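Long-range contact in nucleoprotein (Sendai virus, PDB 6M7D), which polymerises along the viral RNA, one subunit per six nucleotides, into the helical nucleocapsid that shields the genome and serves as template for its transcription and replication: residues Asp49-Ser61 / Gly72-Ser84. Numbering follows the deposited sequence.
Sequences DKLSIATTFLAHS and GGFLVSLLAMAYS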
ATOM      1  N   ASP A  49     -22.297   5.484  20.492  1.00 18.06           N
ATOM      2  CA  ASP A  49     -22.920   6.118  19.301  1.00 18.06           C
ATOM      3  C   ASP A  49     -21.848   6.300  18.223  1.00 18.06           C
ATOM      4  O   ASP A  49     -22.132   6.000  17.050  1.00 18.06           O
ATOM      5  CB  ASP A  49     -23.560   7.459  19.667  1.00 18.06           C
ATOM      6  CG  ASP A  49     -24.677   7.340  20.690  1.00 18.06           C
ATOM      7  OD1 ASP A  49     -25.209   8.391  21.098  1.00 18.06           O
ATOM      8  OD2 ASP A  49     -25.005   6.198  21.067  1.00 18.06           O
ATOM      9  N   LYS A  50     -20.651   6.728  18.632  1.00 15.90           N
ATOM     10  CA  LYS A  50     -19.523   6.962  17.692  1.00 15.90           C
ATOM     11  C   LYS A  50     -19.142   5.639  17.018  1.00 15.90           C
ATOM     12  O   LYS A  50     -18.915   5.652  15.795  1.00 15.90           O
ATOM     13  CB  LYS A  50     -18.343   7.587  18.441  1.00 15.90           C
ATOM     14  CG  LYS A  50     -18.590   8.998  18.957  1.00 15.90           C
ATOM     15  CD  LYS A  50     -17.419   9.585  19.715  1.00 15.90           C
ATOM     16  CE  LYS A  50     -17.675  10.996  20.199  1.00 15.90           C
ATOM     17  NZ  LYS A  50     -16.519  11.530  20.955  1.00 15.90           N
ATOM     18  N   LEU A  51     -19.109   4.540  17.779  1.00 13.23           N
ATOM     19  CA  LEU A  51     -18.779   3.243  17.200  1.00 13.23           C
ATOM     20  C   LEU A  51     -19.901   2.744  16.300  1.00 13.23           C
ATOM     21  O   LEU A  51     -19.646   2.104  15.274  1.00 13.23           O
ATOM     22  CB  LEU A  51     -18.482   2.226  18.297  1.00 13.23           C
ATOM     23  CG  LEU A  51     -17.823   0.951  17.770  1.00 13.23           C
ATOM     24  CD1 LEU A  51     -16.434   1.258  17.244  1.00 13.23           C
ATOM     25  CD2 LEU A  51     -17.774  -0.125  18.832  1.00 13.23           C
ATOM     26  N   SER A  52     -21.152   3.028  16.665  1.00 13.35           N
ATOM     27  CA  SER A  52     -22.266   2.675  15.795  1.00 13.35           C
ATOM     28  C   SER A  52     -22.189   3.433  14.479  1.00 13.35           C
ATOM     29  O   SER A  52     -22.483   2.880  13.414  1.00 13.35           O
ATOM     30  CB  SER A  52     -23.589   2.957  16.497  1.00 13.35           C
ATOM     31  OG  SER A  52     -24.592   2.063  16.059  1.00 13.35           O
ATOM     32  N   ILE A  53     -21.784   4.700  14.532  1.00 11.36           N
ATOM     33  CA  ILE A  53     -21.647   5.491  13.314  1.00 11.36           C
ATOM     34  C   ILE A  53     -20.504   4.963  12.461  1.00 11.36           C
ATOM     35  O   ILE A  53     -20.599   4.912  11.232  1.00 11.36           O
ATOM     36  CB  ILE A  53     -21.452   6.974  13.668  1.00 11.36           C
ATOM     37  CG1 ILE A  53     -22.747   7.558  14.223  1.00 11.36           C
ATOM     38  CG2 ILE A  53     -20.998   7.752  12.463  1.00 11.36           C
ATOM     39  CD1 ILE A  53     -22.581   8.932  14.791  1.00 11.36           C
ATOM     40  N   ALA A  54     -19.403   4.562  13.099  1.00  9.28           N
ATOM     41  CA  ALA A  54     -18.293   3.974  12.358  1.00  9.28           C
ATOM     42  C   ALA A  54     -18.708   2.680  11.675  1.00  9.28           C
ATOM     43  O   ALA A  54     -18.355   2.436  10.515  1.00  9.28           O
ATOM     44  CB  ALA A  54     -17.112   3.731  13.294  1.00  9.28           C
ATOM     45  N   THR A  55     -19.463   1.836  12.376  1.00  9.39           N
ATOM     46  CA  THR A  55     -19.930   0.596  11.772  1.00  9.39           C
ATOM     47  C   THR A  55     -20.936   0.868  10.661  1.00  9.39           C
ATOM     48  O   THR A  55     -20.981   0.142   9.665  1.00  9.39           O
ATOM     49  CB  THR A  55     -20.533  -0.310  12.843  1.00  9.39           C
ATOM     50  OG1 THR A  55     -19.547  -0.577  13.846  1.00  9.39           O
ATOM     51  CG2 THR A  55     -20.989  -1.622  12.239  1.00  9.39           C
ATOM     52  N   THR A  56     -21.735   1.926  10.800  1.00 10.31           N
ATOM     53  CA  THR A  56     -22.664   2.291   9.734  1.00 10.31           C
ATOM     54  C   THR A  56     -21.918   2.764   8.497  1.00 10.31           C
ATOM     55  O   THR A  56     -22.280   2.407   7.373  1.00 10.31           O
ATOM     56  CB  THR A  56     -23.626   3.370  10.221  1.00 10.31           C
ATOM     57  OG1 THR A  56     -23.921   3.157  11.606  1.00 10.31           O
ATOM     58  CG2 THR A  56     -24.913   3.320   9.434  1.00 10.31           C
ATOM     59  N   PHE A  57     -20.875   3.573   8.684  1.00  8.31           N
ATOM     60  CA  PHE A  57     -20.030   3.969   7.564  1.00  8.31           C
ATOM     61  C   PHE A  57     -19.410   2.754   6.890  1.00  8.31           C
ATOM     62  O   PHE A  57     -19.392   2.655   5.658  1.00  8.31           O
ATOM     63  CB  PHE A  57     -18.934   4.917   8.041  1.00  8.31           C
ATOM     64  CG  PHE A  57     -19.427   6.275   8.422  1.00  8.31           C
ATOM     65  CD1 PHE A  57     -18.629   7.126   9.160  1.00  8.31           C
ATOM     66  CD2 PHE A  57     -20.680   6.705   8.042  1.00  8.31           C
ATOM     67  CE1 PHE A  57     -19.073   8.372   9.511  1.00  8.31           C
ATOM     68  CE2 PHE A  57     -21.126   7.951   8.393  1.00  8.31           C
ATOM     69  CZ  PHE A  57     -20.322   8.783   9.128  1.00  8.31           C
ATOM     70  N   LEU A  58     -18.893   1.819   7.686  1.00  8.75           N
ATOM     71  CA  LEU A  58     -18.264   0.636   7.115  1.00  8.75           C
ATOM     72  C   LEU A  58     -19.270  -0.219   6.360  1.00  8.75           C
ATOM     73  O   LEU A  58     -18.944  -0.798   5.320  1.00  8.75           O
ATOM     74  CB  LEU A  58     -17.588  -0.178   8.213  1.00  8.75           C
ATOM     75  CG  LEU A  58     -16.666  -1.283   7.706  1.00  8.75           C
ATOM     76  CD1 LEU A  58     -15.384  -0.697   7.160  1.00  8.75           C
ATOM     77  CD2 LEU A  58     -16.376  -2.265   8.806  1.00  8.75           C
ATOM     78  N   ALA A  59     -20.496  -0.318   6.869  1.00 10.29           N
ATOM     79  CA  ALA A  59     -21.505  -1.130   6.203  1.00 10.29           C
ATOM     80  C   ALA A  59     -22.020  -0.448   4.946  1.00 10.29           C
ATOM     81  O   ALA A  59     -22.424  -1.118   3.991  1.00 10.29           O
ATOM     82  CB  ALA A  59     -22.654  -1.424   7.161  1.00 10.29           C
ATOM     83  N   HIS A  60     -22.027   0.883   4.934  1.00 11.92           N
ATOM     84  CA  HIS A  60     -22.462   1.607   3.748  1.00 11.92           C
ATOM     85  C   HIS A  60     -21.402   1.564   2.661  1.00 11.92           C
ATOM     86  O   HIS A  60     -21.723   1.604   1.470  1.00 11.92           O
ATOM     87  CB  HIS A  60     -22.795   3.049   4.116  1.00 11.92           C
ATOM     88  CG  HIS A  60     -24.188   3.234   4.628  1.00 11.92           C
ATOM     89  ND1 HIS A  60     -24.758   2.391   5.554  1.00 11.92           N
ATOM     90  CD2 HIS A  60     -25.124   4.167   4.342  1.00 11.92           C
ATOM     91  CE1 HIS A  60     -25.986   2.795   5.819  1.00 11.92           C
ATOM     92  NE2 HIS A  60     -26.233   3.871   5.096  1.00 11.92           N
ATOM     93  N   SER A  61     -20.130   1.531   3.062  1.00  9.49           N
ATOM     94  CA  SER A  61     -19.025   1.450   2.073  1.00  9.49           C
ATOM     95  C   SER A  61     -19.126   0.117   1.321  1.00  9.49           C
ATOM     96  O   SER A  61     -18.934   0.105   0.092  1.00  9.49           O
ATOM     97  CB  SER A  61     -17.691   1.595   2.751  1.00  9.49           C
ATOM     98  OG  SER A  61     -17.487   0.551   3.691  1.00  9.49           O
ATOM     99  N   GLY A  72     -16.651   5.180  -1.469  1.00  6.97           N
ATOM    100  CA  GLY A  72     -15.385   5.797  -1.133  1.00  6.97           C
ATOM    101  C   GLY A  72     -15.541   6.963  -0.184  1.00  6.97           C
ATOM    102  O   GLY A  72     -14.674   7.205   0.652  1.00  6.97           O
ATOM    103  N   GLY A  73     -16.649   7.692  -0.290  1.00  7.26           N
ATOM    104  CA  GLY A  73     -16.909   8.767   0.651  1.00  7.26           C
ATOM    105  C   GLY A  73     -17.280   8.274   2.029  1.00  7.26           C
ATOM    106  O   GLY A  73     -16.983   8.929   3.025  1.00  7.26           O
ATOM    107  N   PHE A  74     -17.924   7.114   2.112  1.00  7.85           N
ATOM    108  CA  PHE A  74     -18.168   6.507   3.416  1.00  7.85           C
ATOM    109  C   PHE A  74     -16.872   6.022   4.045  1.00  7.85           C
ATOM    110  O   PHE A  74     -16.676   6.144   5.259  1.00  7.85           O
ATOM    111  CB  PHE A  74     -19.161   5.362   3.286  1.00  7.85           C
ATOM    112  CG  PHE A  74     -20.572   5.815   3.196  1.00  7.85           C
ATOM    113  CD1 PHE A  74     -21.129   6.558   4.212  1.00  7.85           C
ATOM    114  CD2 PHE A  74     -21.335   5.525   2.087  1.00  7.85           C
ATOM    115  CE1 PHE A  74     -22.421   6.986   4.130  1.00  7.85           C
ATOM    116  CE2 PHE A  74     -22.626   5.955   2.003  1.00  7.85           C
ATOM    117  CZ  PHE A  74     -23.172   6.684   3.025  1.00  7.85           C
ATOM    118  N   LEU A  75     -15.969   5.476   3.233  1.00  5.83           N
ATOM    119  CA  LEU A  75     -14.648   5.132   3.745  1.00  5.83           C
ATOM    120  C   LEU A  75     -13.878   6.377   4.164  1.00  5.83           C
ATOM    121  O   LEU A  75     -13.144   6.354   5.155  1.00  5.83           O
ATOM    122  CB  LEU A  75     -13.872   4.338   2.702  1.00  5.83           C
ATOM    123  CG  LEU A  75     -14.216   2.856   2.668  1.00  5.83           C
ATOM    124  CD1 LEU A  75     -13.368   2.150   1.648  1.00  5.83           C
ATOM    125  CD2 LEU A  75     -14.023   2.245   4.031  1.00  5.83           C
ATOM    126  N   VAL A  76     -14.034   7.472   3.425  1.00  6.10           N
ATOM    127  CA  VAL A  76     -13.391   8.730   3.788  1.00  6.10           C
ATOM    128  C   VAL A  76     -13.959   9.260   5.095  1.00  6.10           C
ATOM    129  O   VAL A  76     -13.228   9.788   5.937  1.00  6.10           O
ATOM    130  CB  VAL A  76     -13.549   9.742   2.639  1.00  6.10           C
ATOM    131  CG1 VAL A  76     -13.332  11.149   3.121  1.00  6.10           C
ATOM    132  CG2 VAL A  76     -12.585   9.418   1.525  1.00  6.10           C
ATOM    133  N   SER A  77     -15.269   9.120   5.286  1.00  6.51           N
ATOM    134  CA  SER A  77     -15.902   9.469   6.551  1.00  6.51           C
ATOM    135  C   SER A  77     -15.312   8.658   7.692  1.00  6.51           C
ATOM    136  O   SER A  77     -14.992   9.193   8.759  1.00  6.51           O
ATOM    137  CB  SER A  77     -17.403   9.221   6.453  1.00  6.51           C
ATOM    138  OG  SER A  77     -18.026  10.177   5.627  1.00  6.51           O
ATOM    139  N   LEU A  78     -15.181   7.351   7.482  1.00  6.11           N
ATOM    140  CA  LEU A  78     -14.619   6.483   8.506  1.00  6.11           C
ATOM    141  C   LEU A  78     -13.199   6.896   8.861  1.00  6.11           C
ATOM    142  O   LEU A  78     -12.849   6.985  10.041  1.00  6.11           O
ATOM    143  CB  LEU A  78     -14.658   5.039   8.023  1.00  6.11           C
ATOM    144  CG  LEU A  78     -14.209   3.972   9.008  1.00  6.11           C
ATOM    145  CD1 LEU A  78     -14.953   4.128  10.307  1.00  6.11           C
ATOM    146  CD2 LEU A  78     -14.466   2.618   8.406  1.00  6.11           C
ATOM    147  N   LEU A  79     -12.370   7.163   7.856  1.00  6.42           N
ATOM    148  CA  LEU A  79     -10.997   7.559   8.132  1.00  6.42           C
ATOM    149  C   LEU A  79     -10.921   8.939   8.768  1.00  6.42           C
ATOM    150  O   LEU A  79      -9.968   9.228   9.497  1.00  6.42           O
ATOM    151  CB  LEU A  79     -10.166   7.524   6.855  1.00  6.42           C
ATOM    152  CG  LEU A  79     -10.165   6.222   6.064  1.00  6.42           C
ATOM    153  CD1 LEU A  79      -9.911   6.512   4.608  1.00  6.42           C
ATOM    154  CD2 LEU A  79      -9.140   5.263   6.600  1.00  6.42           C
ATOM    155  N   ALA A  80     -11.898   9.804   8.503  1.00  7.25           N
ATOM    156  CA  ALA A  80     -11.927  11.114   9.136  1.00  7.25           C
ATOM    157  C   ALA A  80     -12.426  11.056  10.569  1.00  7.25           C
ATOM    158  O   ALA A  80     -12.159  11.980  11.339  1.00  7.25           O
ATOM    159  CB  ALA A  80     -12.799  12.069   8.325  1.00  7.25           C
ATOM    160  N   MET A  81     -13.153   9.999  10.933  1.00  8.97           N
ATOM    161  CA  MET A  81     -13.581   9.830  12.318  1.00  8.97           C
ATOM    162  C   MET A  81     -12.413   9.782  13.292  1.00  8.97           C
ATOM    163  O   MET A  81     -12.607  10.018  14.486  1.00  8.97           O
ATOM    164  CB  MET A  81     -14.396   8.553  12.472  1.00  8.97           C
ATOM    165  CG  MET A  81     -15.754   8.618  11.863  1.00  8.97           C
ATOM    166  SD  MET A  81     -16.725   7.187  12.310  1.00  8.97           S
ATOM    167  CE  MET A  81     -17.109   7.587  14.001  1.00  8.97           C
ATOM    168  N   ALA A  82     -11.211   9.472  12.813  1.00  7.22           N
ATOM    169  CA  ALA A  82     -10.042   9.363  13.669  1.00  7.22           C
ATOM    170  C   ALA A  82      -9.544  10.706  14.170  1.00  7.22           C
ATOM    171  O   ALA A  82      -8.663  10.735  15.032  1.00  7.22           O
ATOM    172  CB  ALA A  82      -8.921   8.661  12.913  1.00  7.22           C
ATOM    173  N   TYR A  83     -10.074  11.806  13.659  1.00  8.44           N
ATOM    174  CA  TYR A  83      -9.574  13.132  13.966  1.00  8.44           C
ATOM    175  C   TYR A  83     -10.648  13.943  14.671  1.00  8.44           C
ATOM    176  O   TYR A  83     -11.845  13.739  14.459  1.00  8.44           O
ATOM    177  CB  TYR A  83      -9.123  13.838  12.694  1.00  8.44           C
ATOM    178  CG  TYR A  83      -8.028  13.093  11.978  1.00  8.44           C
ATOM    179  CD1 TYR A  83      -8.322  12.090  11.072  1.00  8.44           C
ATOM    180  CD2 TYR A  83      -6.700  13.380  12.229  1.00  8.44           C
ATOM    181  CE1 TYR A  83      -7.330  11.406  10.435  1.00  8.44           C
ATOM    182  CE2 TYR A  83      -5.701  12.703  11.594  1.00  8.44           C
ATOM    183  CZ  TYR A  83      -6.017  11.718  10.695  1.00  8.44           C
ATOM    184  OH  TYR A  83      -5.009  11.039  10.057  1.00  8.44           O
ATOM    185  N   SER A  84     -10.206  14.852  15.540  1.00  9.80           N
ATOM    186  CA  SER A  84     -11.148  15.722  16.227  1.00  9.80           C
ATOM    187  C   SER A  84     -11.761  16.722  15.261  1.00  9.80           C
ATOM    188  O   SER A  84     -12.952  17.045  15.357  1.00  9.80           O
ATOM    189  CB  SER A  84     -10.453  16.445  17.374  1.00  9.80           C
ATOM    190  OG  SER A  84     -10.088  17.756  16.985  1.00  9.80           O
TER
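Phe57 and Phe74 both start toward the opposing helix, and CG anti to the carbonyl carbon (chi1 -71° in Phe57, similar in Phe74) keeps the rings over that interface, where the two side chains cross at about a right angle. CD2 of Phe57 lies 3.9 Å from CD1 of Phe74. One face of the Phe57 ring receives Ser77 CB in a CH-pi contact, 3.8 Å from the ring centroid; toward the rim of the opposite face lies the carbonyl oxygen of Ile53, from the same helix. Phe74 is met by His60 in two ways: His60 CB sits over the centre of the phenyl face, 3.5 Å from its centroid, and the imidazole turns its edge to that face, the planes at 74° and CD2 of His60 3.4 Å from CZ of Phe74, an edge-to-face pair. The imidazole is tied at NE2 to the carbonyl of Trp133, whose indole also meets the Phe74 ring. These contacts join the consecutive helices 47-62 and 68-80, in what is by similarity the globular Ncore, as a near-antiparallel helical hairpin, with segment axes 8.0 Å apart at closest approach and N-to-C directions at 156°. No hydrogen bond links the two segments, which are held by apolar and aromatic contacts. Toward the start of helix 47-62, Met81 brings SD to 3.6 Å from CB of Ala54, and the bend at chi3 then turns CE toward Ile53 CG2; the same SD approaches Phe57 obliquely, a Met-aromatic contact. Leu78 divides its branches, CD1 packing on Ala54 CB and CD2 meeting Leu58 CD1 at 3.7 Å, while Ser61 CB rests on Leu75. Strand 33-40 borders the pair through Phe38, which touches both phenylalanines and whose backbone N is hydrogen-bonded to Ser77 OG.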